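Local coordinates for protein glucose-6-phosphate dehydrogenase (Trypanosoma cruzi, PDB 5AQ1) that catalyses the NADP-dependent oxidation of glucose 6-phosphate to 6-phosphogluconolactone, the first step of the pentose phosphate pathway, and thereby supplies NADPH, at residues H273-L278 and R468-L473; V179-G184 and I266-Q271; P310-L315 and R348-N353. One frame throughout, in Å; residues are numbered along the deposited sequence.

Contact 1 (H273-L278 and R468-L473); sequences HLTQIL and RIYTPL. With BG6 (6-O-phosphono-beta-D-glucopyranose), chain F.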
loop_
_atom_site.group_PDB
_atom_site.type_symbol
_atom_site.label_atom_id
_atom_site.label_comp_id
_atom_site.label_asym_id
_atom_site.label_seq_id
_atom_site.Cartn_x
_atom_site.Cartn_y
_atom_site.Cartn_z
ATOM N N HIS B 273 7.950 19.619 24.850
ATOM C CA HIS B 273 8.737 19.738 23.621
ATOM C C HIS B 273 8.648 18.490 22.744
ATOM O O HIS B 273 8.343 18.577 21.555
ATOM C CB HIS B 273 10.209 20.015 23.939
ATOM C CG HIS B 273 10.442 21.284 24.698
ATOM N ND1 HIS B 273 9.853 22.481 24.346
ATOM C CD2 HIS B 273 11.218 21.549 25.774
ATOM C CE1 HIS B 273 10.250 23.426 25.180
ATOM N NE2 HIS B 273 11.079 22.886 26.056
ATOM N N LEU B 274 8.919 17.332 23.336
ATOM C CA LEU B 274 8.995 16.085 22.578
ATOM C C LEU B 274 7.613 15.521 22.238
ATOM O O LEU B 274 7.457 14.840 21.220
ATOM C CB LEU B 274 9.836 15.048 23.327
ATOM C CG LEU B 274 11.244 15.490 23.754
ATOM C CD1 LEU B 274 12.064 14.279 24.181
ATOM C CD2 LEU B 274 11.975 16.256 22.659
ATOM N N THR B 275 6.620 15.806 23.075
ATOM C CA THR B 275 5.240 15.436 22.775
ATOM C C THR B 275 4.689 16.281 21.623
ATOM O O THR B 275 3.907 15.795 20.812
ATOM C CB THR B 275 4.339 15.576 24.017
ATOM O OG1 THR B 275 4.842 14.738 25.061
ATOM C CG2 THR B 275 2.894 15.174 23.704
ATOM N N GLN B 276 5.097 17.545 21.551
ATOM C CA GLN B 276 4.750 18.398 20.411
ATOM C C GLN B 276 5.301 17.804 19.118
ATOM O O GLN B 276 4.586 17.679 18.121
ATOM C CB GLN B 276 5.295 19.816 20.602
ATOM C CG GLN B 276 4.423 20.708 21.470
ATOM C CD GLN B 276 3.099 21.048 20.819
ATOM O OE1 GLN B 276 2.946 20.954 19.599
ATOM N NE2 GLN B 276 2.130 21.452 21.632
ATOM N N ILE B 277 6.580 17.441 19.147
ATOM C CA ILE B 277 7.218 16.777 18.014
ATOM C C ILE B 277 6.496 15.466 17.699
ATOM O O ILE B 277 6.214 15.177 16.538
ATOM C CB ILE B 277 8.723 16.533 18.275
ATOM C CG1 ILE B 277 9.478 17.865 18.221
ATOM C CG2 ILE B 277 9.308 15.570 17.253
ATOM C CD1 ILE B 277 10.862 17.820 18.828
ATOM N N LEU B 278 6.187 14.690 18.735
ATOM C CA LEU B 278 5.450 13.437 18.566
ATOM C C LEU B 278 4.149 13.655 17.800
ATOM O O LEU B 278 3.842 12.908 16.868
ATOM C CB LEU B 278 5.142 12.796 19.923
ATOM C CG LEU B 278 4.241 11.557 19.912
ATOM C CD1 LEU B 278 4.859 10.433 19.094
ATOM C CD2 LEU B 278 3.970 11.095 21.333
ATOM N N ARG B 468 -2.400 13.919 30.135
ATOM C CA ARG B 468 -3.024 12.618 30.357
ATOM C C ARG B 468 -2.102 11.457 29.980
ATOM O O ARG B 468 -2.202 10.369 30.545
ATOM C CB ARG B 468 -4.358 12.528 29.610
ATOM C CG ARG B 468 -5.458 13.309 30.309
ATOM C CD ARG B 468 -6.718 13.434 29.473
ATOM N NE ARG B 468 -7.682 14.312 30.137
ATOM C CZ ARG B 468 -8.626 13.910 30.986
ATOM N NH1 ARG B 468 -8.795 12.623 31.280
ATOM N NH2 ARG B 468 -9.427 14.815 31.533
ATOM N N ILE B 469 -1.193 11.701 29.043
ATOM C CA ILE B 469 -0.231 10.690 28.633
ATOM C C ILE B 469 0.732 10.330 29.766
ATOM O O ILE B 469 1.038 9.147 29.969
ATOM C CB ILE B 469 0.560 11.151 27.387
ATOM C CG1 ILE B 469 -0.377 11.206 26.176
ATOM C CG2 ILE B 469 1.733 10.219 27.104
ATOM C CD1 ILE B 469 0.159 12.000 25.002
ATOM N N TYR B 470 1.190 11.343 30.506
ATOM C CA TYR B 470 2.292 11.169 31.458
ATOM C C TYR B 470 1.905 11.220 32.934
ATOM O O TYR B 470 2.693 10.797 33.780
ATOM C CB TYR B 470 3.383 12.210 31.188
ATOM C CG TYR B 470 3.844 12.215 29.756
ATOM C CD1 TYR B 470 4.711 11.244 29.281
ATOM C CD2 TYR B 470 3.399 13.185 28.871
ATOM C CE1 TYR B 470 5.127 11.239 27.957
ATOM C CE2 TYR B 470 3.802 13.189 27.548
ATOM C CZ TYR B 470 4.667 12.215 27.093
ATOM O OH TYR B 470 5.073 12.205 25.780
ATOM N N THR B 471 0.710 11.716 33.250
ATOM C CA THR B 471 0.320 11.936 34.646
ATOM C C THR B 471 0.343 10.665 35.503
ATOM O O THR B 471 0.913 10.686 36.591
ATOM C CB THR B 471 -1.042 12.657 34.758
ATOM O OG1 THR B 471 -0.890 14.013 34.324
ATOM C CG2 THR B 471 -1.560 12.657 36.194
ATOM N N PRO B 472 -0.274 9.561 35.028
ATOM C CA PRO B 472 -0.186 8.308 35.793
ATOM C C PRO B 472 1.247 7.902 36.140
ATOM O O PRO B 472 1.505 7.488 37.272
ATOM C CB PRO B 472 -0.824 7.277 34.859
ATOM C CG PRO B 472 -1.787 8.060 34.046
ATOM C CD PRO B 472 -1.203 9.439 33.889
ATOM N N LEU B 473 2.162 8.032 35.180
ATOM C CA LEU B 473 3.578 7.739 35.413
ATOM C C LEU B 473 4.190 8.698 36.429
ATOM O O LEU B 473 4.873 8.271 37.360
ATOM C CB LEU B 473 4.376 7.795 34.107
ATOM C CG LEU B 473 5.905 7.666 34.217
ATOM C CD1 LEU B 473 6.313 6.409 34.975
ATOM C CD2 LEU B 473 6.538 7.674 32.835
HETATM C C1 BG6 F . 13.498 24.636 28.337
HETATM C C2 BG6 F . 13.680 23.660 29.498
HETATM O O1 BG6 F . 12.115 24.719 27.970
HETATM O O5 BG6 F . 14.256 24.189 27.209
HETATM C C3 BG6 F . 15.158 23.536 29.829
HETATM O O2 BG6 F . 12.953 24.107 30.646
HETATM C C4 BG6 F . 15.899 23.098 28.576
HETATM O O3 BG6 F . 15.386 22.595 30.882
HETATM C C5 BG6 F . 15.662 24.112 27.465
HETATM O O4 BG6 F . 17.292 22.975 28.865
HETATM C C6 BG6 F . 16.413 23.730 26.193
HETATM O O6 BG6 F . 16.032 24.578 25.109
HETATM P P BG6 F . 16.915 24.612 23.765
HETATM O O1P BG6 F . 16.994 23.171 23.318
HETATM O O2P BG6 F . 16.129 25.477 22.819
HETATM O O3P BG6 F . 18.227 25.205 24.222
#
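Y470 reaches across from helix 460-479 to meet T275 of helix 264-282, the two side chains coming from opposite directions. The backbones stay well apart, with 9.3 Å between CA of T275 and CA of I469, and the long tyrosine spans the gap. From CB, which lies near I266 of the facing helix, CG stands anti to the carbonyl carbon (chi1 -53°) and sends the ring toward T275. CG2 of the preceding I469 covers one ring face, 3.4 Å above the plane and over its centre. Along the rim, CE1 packs 3.6 Å from CG2 of I270, while CD2 runs beside the aliphatic part of Q271. At the far end CE2 and CZ come up to T275, and the phenol OH donates a hydrogen bond to OG1 of T275 at 2.6 Å, with OG1 near the ring plane at the edge. OH also lies against CD1 of L349. In turn, OG1 of T275 hydrogen-bonds to the carbonyl O of I270 in its own helix, so two bonds grip this buried hydroxyl. Its methyl CG2 loosely meets CD1 of I469, 4.4 Å away.

Helix 264-282 lies on the large mixed sheet of the C-terminal domain of glucose-6-phosphate dehydrogenases: L274, I277 and L278 pack on strand 240-248, and L274 and L278 also reach strand 361-366. The same helix carries H273 into the substrate pocket. NE2 of H273 is hydrogen-bonded to the anomeric hydroxyl O1 of glucose 6-phosphate at 2.8 Å, nearly straight at 163° and in the ring plane. O1 sits on C1, the carbon oxidised in the reaction. The other ring nitrogen, ND1, is held by OD1 of D210, which fixes the rotation of the imidazole, and the ring of Y212 stacks on it.

Contact 2 (V179-G184 and I266-Q271); sequences VEKPFG and IRDVIQ. With BG6 (6-O-phosphono-beta-D-glucopyranose), chain F; NDP (NADPH dihydro-nicotinamide-adenine-dinucleotide phosphate), chain G.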
loop_
_atom_site.group_PDB
_atom_site.type_symbol
_atom_site.label_atom_id
_atom_site.label_comp_id
_atom_site.label_asym_id
_atom_site.label_seq_id
_atom_site.Cartn_x
_atom_site.Cartn_y
_atom_site.Cartn_z
ATOM N N VAL B 179 2.143 33.298 26.930
ATOM C CA VAL B 179 2.342 32.712 28.256
ATOM C C VAL B 179 3.322 31.539 28.183
ATOM O O VAL B 179 3.373 30.827 27.182
ATOM C CB VAL B 179 1.000 32.271 28.883
ATOM C CG1 VAL B 179 0.054 33.455 28.986
ATOM C CG2 VAL B 179 0.338 31.169 28.077
ATOM N N GLU B 180 4.096 31.350 29.251
ATOM C CA GLU B 180 5.175 30.365 29.278
ATOM C C GLU B 180 4.880 29.209 30.231
ATOM O O GLU B 180 4.083 29.342 31.160
ATOM C CB GLU B 180 6.482 31.041 29.698
ATOM C CG GLU B 180 7.079 31.979 28.656
ATOM C CD GLU B 180 7.904 31.269 27.588
ATOM O OE1 GLU B 180 8.356 30.121 27.813
ATOM O OE2 GLU B 180 8.120 31.886 26.521
ATOM N N LYS B 181 5.541 28.078 29.993
ATOM C CA LYS B 181 5.433 26.904 30.863
ATOM C C LYS B 181 6.215 27.181 32.155
ATOM O O LYS B 181 7.031 28.094 32.177
ATOM C CB LYS B 181 5.950 25.653 30.133
ATOM C CG LYS B 181 7.462 25.525 30.019
ATOM C CD LYS B 181 7.825 24.305 29.184
ATOM C CE LYS B 181 9.331 24.143 29.025
ATOM N NZ LYS B 181 9.982 23.508 30.204
ATOM N N PRO B 182 5.989 26.425 33.231
ATOM C CA PRO B 182 5.090 25.270 33.291
ATOM C C PRO B 182 3.609 25.626 33.295
ATOM O O PRO B 182 3.227 26.671 33.832
ATOM C CB PRO B 182 5.458 24.627 34.630
ATOM C CG PRO B 182 5.898 25.773 35.476
ATOM C CD PRO B 182 6.598 26.720 34.540
ATOM N N PHE B 183 2.793 24.760 32.694
ATOM C CA PHE B 183 1.337 24.877 32.761
ATOM C C PHE B 183 0.814 23.773 33.679
ATOM O O PHE B 183 0.340 22.732 33.221
ATOM C CB PHE B 183 0.717 24.752 31.369
ATOM C CG PHE B 183 1.279 25.715 30.366
ATOM C CD1 PHE B 183 0.915 27.052 30.393
ATOM C CD2 PHE B 183 2.168 25.286 29.390
ATOM C CE1 PHE B 183 1.428 27.945 29.467
ATOM C CE2 PHE B 183 2.687 26.175 28.463
ATOM C CZ PHE B 183 2.318 27.506 28.502
ATOM N N GLY B 184 0.924 24.005 34.982
ATOM C CA GLY B 184 0.660 22.967 35.977
ATOM C C GLY B 184 1.779 21.938 36.029
ATOM O O GLY B 184 2.829 22.106 35.395
ATOM N N ILE B 266 10.715 14.676 32.717
ATOM C CA ILE B 266 9.480 14.371 32.000
ATOM C C ILE B 266 8.618 15.625 31.879
ATOM O O ILE B 266 8.152 15.961 30.791
ATOM C CB ILE B 266 8.686 13.231 32.671
ATOM C CG1 ILE B 266 9.490 11.928 32.615
ATOM C CG2 ILE B 266 7.346 13.029 31.975
ATOM C CD1 ILE B 266 9.003 10.851 33.558
ATOM N N ARG B 267 8.414 16.316 32.996
ATOM C CA ARG B 267 7.674 17.576 32.988
ATOM C C ARG B 267 8.416 18.690 32.235
ATOM O O ARG B 267 7.785 19.546 31.610
ATOM C CB ARG B 267 7.377 18.037 34.418
ATOM C CG ARG B 267 6.457 17.120 35.209
ATOM C CD ARG B 267 5.952 17.821 36.458
ATOM N NE ARG B 267 5.258 16.922 37.384
ATOM C CZ ARG B 267 5.851 16.093 38.245
ATOM N NH1 ARG B 267 7.176 16.012 38.315
ATOM N NH2 ARG B 267 5.111 15.334 39.045
ATOM N N ASP B 268 9.747 18.670 32.291
ATOM C CA ASP B 268 10.566 19.759 31.749
ATOM C C ASP B 268 10.618 19.784 30.221
ATOM O O ASP B 268 10.490 20.853 29.620
ATOM C CB ASP B 268 11.989 19.685 32.317
ATOM C CG ASP B 268 12.807 20.936 32.029
ATOM O OD1 ASP B 268 12.273 22.057 32.164
ATOM O OD2 ASP B 268 14.000 20.794 31.686
ATOM N N VAL B 269 10.815 18.622 29.596
ATOM C CA VAL B 269 10.957 18.555 28.130
ATOM C C VAL B 269 10.110 17.501 27.405
ATOM O O VAL B 269 9.750 17.707 26.247
ATOM C CB VAL B 269 12.433 18.369 27.707
ATOM C CG1 VAL B 269 13.306 19.458 28.317
ATOM C CG2 VAL B 269 12.957 16.998 28.102
ATOM N N ILE B 270 9.801 16.379 28.054
ATOM C CA ILE B 270 9.072 15.299 27.384
ATOM C C ILE B 270 7.590 15.635 27.216
ATOM O O ILE B 270 7.048 15.525 26.118
ATOM C CB ILE B 270 9.235 13.952 28.118
ATOM C CG1 ILE B 270 10.702 13.510 28.055
ATOM C CG2 ILE B 270 8.329 12.888 27.501
ATOM C CD1 ILE B 270 11.005 12.205 28.757
ATOM N N GLN B 271 6.952 16.065 28.302
ATOM C CA GLN B 271 5.525 16.396 28.299
ATOM C C GLN B 271 5.154 17.503 27.314
ATOM O O GLN B 271 4.015 17.560 26.842
ATOM C CB GLN B 271 5.080 16.787 29.710
ATOM C CG GLN B 271 3.603 17.134 29.842
ATOM C CD GLN B 271 3.278 18.586 29.516
ATOM O OE1 GLN B 271 4.163 19.435 29.410
ATOM N NE2 GLN B 271 1.995 18.871 29.347
HETATM C C1 BG6 F . 13.498 24.636 28.337
HETATM C C2 BG6 F . 13.680 23.660 29.498
HETATM O O1 BG6 F . 12.115 24.719 27.970
HETATM O O5 BG6 F . 14.256 24.189 27.209
HETATM C C3 BG6 F . 15.158 23.536 29.829
HETATM O O2 BG6 F . 12.953 24.107 30.646
HETATM C C4 BG6 F . 15.899 23.098 28.576
HETATM O O3 BG6 F . 15.386 22.595 30.882
HETATM C C5 BG6 F . 15.662 24.112 27.465
HETATM O O4 BG6 F . 17.292 22.975 28.865
HETATM C C6 BG6 F . 16.413 23.730 26.193
HETATM O O6 BG6 F . 16.032 24.578 25.109
HETATM P P BG6 F . 16.915 24.612 23.765
HETATM O O1P BG6 F . 16.994 23.171 23.318
HETATM O O2P BG6 F . 16.129 25.477 22.819
HETATM O O3P BG6 F . 18.227 25.205 24.222
HETATM P PA NDP G . 12.929 34.539 36.560
HETATM O O1A NDP G . 13.140 33.683 37.787
HETATM O O2A NDP G . 14.122 35.196 35.889
HETATM O O5B NDP G . 11.820 35.636 36.943
HETATM C C5B NDP G . 11.397 36.585 35.970
HETATM C C4B NDP G . 11.123 37.933 36.622
HETATM O O4B NDP G . 9.934 37.814 37.409
HETATM C C3B NDP G . 12.224 38.428 37.557
HETATM O O3B NDP G . 13.139 39.330 36.927
HETATM C C2B NDP G . 11.461 39.124 38.660
HETATM O O2B NDP G . 11.298 40.501 38.337
HETATM C C1B NDP G . 10.101 38.448 38.680
HETATM N N9A NDP G . 10.034 37.476 39.803
HETATM C C8A NDP G . 10.920 36.494 40.093
HETATM N N7A NDP G . 10.535 35.808 41.199
HETATM C C5A NDP G . 9.384 36.356 41.630
HETATM C C6A NDP G . 8.437 36.122 42.741
HETATM N N6A NDP G . 8.664 35.128 43.633
HETATM N N1A NDP G . 7.345 36.926 42.830
HETATM C C2A NDP G . 7.108 37.919 41.947
HETATM N N3A NDP G . 7.933 38.182 40.914
HETATM C C4A NDP G . 9.059 37.454 40.708
HETATM O O3 NDP G . 12.082 33.705 35.470
HETATM P PN NDP G . 12.634 33.364 33.994
HETATM O O1N NDP G . 12.872 34.632 33.211
HETATM O O2N NDP G . 13.749 32.352 34.133
HETATM O O5D NDP G . 11.358 32.626 33.353
HETATM C C5D NDP G . 10.136 33.316 33.097
HETATM C C4D NDP G . 9.067 32.312 32.681
HETATM O O4D NDP G . 9.474 31.628 31.491
HETATM C C3D NDP G . 8.860 31.250 33.747
HETATM O O3D NDP G . 7.468 30.945 33.876
HETATM C C2D NDP G . 9.628 30.046 33.240
HETATM O O2D NDP G . 9.074 28.813 33.724
HETATM C C1D NDP G . 9.547 30.215 31.724
HETATM N N1N NDP G . 10.686 29.577 31.043
HETATM C C2N NDP G . 11.880 30.188 30.987
HETATM C C3N NDP G . 12.975 29.602 30.357
HETATM C C7N NDP G . 14.299 30.311 30.304
HETATM O O7N NDP G . 14.997 30.167 29.312
HETATM N N7N NDP G . 14.702 31.073 31.324
HETATM C C4N NDP G . 12.855 28.245 29.706
HETATM C C5N NDP G . 11.513 27.692 29.840
HETATM C C6N NDP G . 10.493 28.373 30.492
HETATM P P2B NDP G . 11.014 41.640 39.439
HETATM O O1X NDP G . 11.513 41.087 40.752
HETATM O O2X NDP G . 11.837 42.790 38.906
HETATM O O3X NDP G . 9.516 41.847 39.398
#
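K181, followed by a cis peptide bond to P182 in the loop after strand 175-179, meets D268 where helix 264-282 widens into a pi-type turn, marked by a bond from N of Q271 to O of I266. The loop carries the Glu-Lys-Pro signature of this enzyme family and joins the Rossmann-like coenzyme domain to the substrate site. CG of K181 sits between the backbone N and carbonyl carbon (chi1 76°); the chain then runs straight and bends only at its last torsion, delivering NZ between helix and sugar. There NZ donates to the carbonyl O of D268 at 2.8 Å, in the carbonyl plane and on a lone pair, and forms a salt bridge to OD1 of D268 at 3.3 Å. NZ of K181 also donates to O2 of BG6, the glucose 6-phosphate, at 3.1 Å.

The D268 carboxylate spans two neighbouring sugar hydroxyls: OD1 accepts from O2 at 2.6 Å, and OD2 accepts from O3 at a modelled separation so short that its length is doubtful. O2, OD1 and NZ thus form a closed triangle that probably fixes how the sugar is turned.

On the coenzyme side, the carbonyl O of K181 accepts from the ribose hydroxyl O2D of NADPH at 2.7 Å, and CB of E180 lies against O4D. Between the two ligands, C1 of glucose 6-phosphate faces C4N of the nicotinamide.

Contact 3 (P310-L315 and R348-N353); sequences PAECVL and RLHVNN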
loop_
_atom_site.group_PDB
_atom_site.type_symbol
_atom_site.label_atom_id
_atom_site.label_comp_id
_atom_site.label_asym_id
_atom_site.label_seq_id
_atom_site.Cartn_x
_atom_site.Cartn_y
_atom_site.Cartn_z
ATOM N N PRO B 310 5.200 2.673 34.200
ATOM C CA PRO B 310 6.502 2.340 34.794
ATOM C C PRO B 310 7.258 1.201 34.115
ATOM O O PRO B 310 8.486 1.263 34.005
ATOM C CB PRO B 310 6.138 1.928 36.222
ATOM C CG PRO B 310 4.881 2.663 36.516
ATOM C CD PRO B 310 4.135 2.732 35.221
ATOM N N ALA B 311 6.538 0.175 33.673
ATOM C CA ALA B 311 7.165 -0.988 33.049
ATOM C C ALA B 311 7.862 -0.633 31.739
ATOM O O ALA B 311 8.872 -1.243 31.390
ATOM C CB ALA B 311 6.138 -2.090 32.819
ATOM N N GLU B 312 7.323 0.345 31.017
ATOM C CA GLU B 312 7.876 0.740 29.727
ATOM C C GLU B 312 8.659 2.050 29.814
ATOM O O GLU B 312 8.500 2.938 28.979
ATOM C CB GLU B 312 6.750 0.839 28.694
ATOM C CG GLU B 312 6.054 -0.488 28.427
ATOM C CD GLU B 312 5.007 -0.397 27.333
ATOM O OE1 GLU B 312 4.031 0.364 27.505
ATOM O OE2 GLU B 312 5.158 -1.090 26.303
ATOM N N CYS B 313 9.503 2.169 30.836
ATOM C CA CYS B 313 10.406 3.312 30.948
ATOM C C CYS B 313 11.662 2.987 31.751
ATOM O O CYS B 313 11.666 2.065 32.569
ATOM C CB CYS B 313 9.695 4.518 31.572
ATOM S SG CYS B 313 9.729 4.580 33.376
ATOM N N VAL B 314 12.723 3.750 31.492
ATOM C CA VAL B 314 13.948 3.701 32.288
ATOM C C VAL B 314 14.297 5.121 32.714
ATOM O O VAL B 314 14.456 6.002 31.873
ATOM C CB VAL B 314 15.131 3.098 31.506
ATOM C CG1 VAL B 314 16.402 3.138 32.345
ATOM C CG2 VAL B 314 14.816 1.669 31.086
ATOM N N LEU B 315 14.408 5.327 34.022
ATOM C CA LEU B 315 14.696 6.636 34.593
ATOM C C LEU B 315 16.143 6.715 35.050
ATOM O O LEU B 315 16.747 5.701 35.411
ATOM C CB LEU B 315 13.772 6.908 35.783
ATOM C CG LEU B 315 12.473 7.672 35.518
ATOM C CD1 LEU B 315 11.846 7.328 34.178
ATOM C CD2 LEU B 315 11.496 7.408 36.652
ATOM N N ARG B 348 8.809 4.155 26.219
ATOM C CA ARG B 348 8.221 3.525 25.041
ATOM C C ARG B 348 6.723 3.794 25.042
ATOM O O ARG B 348 6.009 3.372 25.956
ATOM C CB ARG B 348 8.481 2.016 25.003
ATOM C CG ARG B 348 7.809 1.322 23.819
ATOM C CD ARG B 348 8.292 -0.107 23.603
ATOM N NE ARG B 348 7.758 -1.042 24.598
ATOM C CZ ARG B 348 8.480 -1.799 25.429
ATOM N NH1 ARG B 348 9.812 -1.779 25.418
ATOM N NH2 ARG B 348 7.856 -2.601 26.284
ATOM N N LEU B 349 6.253 4.499 24.018
ATOM C CA LEU B 349 4.834 4.798 23.866
ATOM C C LEU B 349 4.249 4.049 22.678
ATOM O O LEU B 349 4.964 3.691 21.739
ATOM C CB LEU B 349 4.623 6.301 23.677
ATOM C CG LEU B 349 5.243 7.210 24.742
ATOM C CD1 LEU B 349 4.983 8.668 24.401
ATOM C CD2 LEU B 349 4.717 6.888 26.132
ATOM N N HIS B 350 2.943 3.814 22.742
ATOM C CA HIS B 350 2.192 3.218 21.650
ATOM C C HIS B 350 1.080 4.176 21.243
ATOM O O HIS B 350 0.372 4.711 22.099
ATOM C CB HIS B 350 1.585 1.880 22.086
ATOM C CG HIS B 350 2.589 0.911 22.621
ATOM N ND1 HIS B 350 3.516 0.280 21.817
ATOM C CD2 HIS B 350 2.823 0.473 23.882
ATOM C CE1 HIS B 350 4.276 -0.507 22.558
ATOM N NE2 HIS B 350 3.873 -0.411 23.814
ATOM N N VAL B 351 0.938 4.400 19.941
ATOM C CA VAL B 351 -0.187 5.159 19.407
ATOM C C VAL B 351 -1.195 4.153 18.866
ATOM O O VAL B 351 -0.906 3.444 17.899
ATOM C CB VAL B 351 0.256 6.118 18.287
ATOM C CG1 VAL B 351 -0.909 6.986 17.834
ATOM C CG2 VAL B 351 1.413 6.988 18.758
ATOM N N ASN B 352 -2.363 4.077 19.499
ATOM C CA ASN B 352 -3.360 3.085 19.132
ATOM C C ASN B 352 -4.325 3.562 18.050
ATOM O O ASN B 352 -5.452 3.983 18.328
ATOM C CB ASN B 352 -4.142 2.608 20.349
ATOM C CG ASN B 352 -5.022 1.422 20.030
ATOM O OD1 ASN B 352 -4.668 0.581 19.200
ATOM N ND2 ASN B 352 -6.176 1.348 20.670
ATOM N N ASN B 353 -3.862 3.473 16.808
ATOM C CA ASN B 353 -4.714 3.645 15.640
ATOM C C ASN B 353 -4.147 2.843 14.467
ATOM O O ASN B 353 -3.118 2.174 14.599
ATOM C CB ASN B 353 -4.894 5.132 15.299
ATOM C CG ASN B 353 -3.624 5.791 14.781
ATOM O OD1 ASN B 353 -2.701 5.128 14.308
ATOM N ND2 ASN B 353 -3.588 7.115 14.843
#
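E312 and R348 pair where strand 313-319 begins beside its antiparallel neighbour 344-349. N of R348 donates to the carbonyl O of E312 at 3.0 Å, and the pairing continues inward with V314 and V346. The contact lies at the end of two inner strands of the large mixed sheet of the C-terminal domain, near the surface.

Above the backbone bond, the carboxylate of E312 gathers both side chains that rise from the opposite segment. The glutamate chain is extended beyond CG and crosses R348 and H350 at about right angles, bringing OE2 between them. R348 starts with CG anti to its backbone N and then bends at chi3 (74°), turning its guanidinium side-on. NE and NH2 both donate to OE2, each at 3.1 Å, and both bonds belong to the salt bridge. The planes of carboxylate and guanidinium stand 75° apart, so this is no flat two-oxygen pairing: NH2 uses the anti lone pair of OE2, whereas NE comes in from above the carboxylate plane, and both bonds are bent. CB of E312 lies over one face of the guanidinium, offset toward its rim. H350 approaches from the syn side, its NE2 donating to OE2 at 2.9 Å (156°) with the oxygen at the ring edge and near its plane.

Further partners surround the group. NH1 of R348 is hydrogen-bonded to OG of S504 on helix 495-504, and OE1 of E312 takes a weak bond from N309. Farther along, O of N352 accepts from NE of R385 of a neighbouring subunit.

With three N-H groups converging on OE2, the carboxylate is probably ionised; its pull toward a protonated H350 would be partly offset by R348.

In the fold
From the N terminus, the chain first builds five of the six strands of the parallel coenzyme-binding sheet, and the loop leaving strand 175-179 opens contact 2. That contact closes at 266-271, once the chain has entered the C-terminal domain, and so ties the two domains together around the substrate. Two residues further along helix 264-282, contact 1 opens; its loop stays open for about 190 residues until helix 460-479 returns. Within that span contact 3 opens and closes, joining two neighbouring strands of the mixed sheet. Contacts 1 and 2 therefore follow in series, share one helix and both touch glucose 6-phosphate, whereas contacts 1 and 3 meet through Y470, L278 and L349.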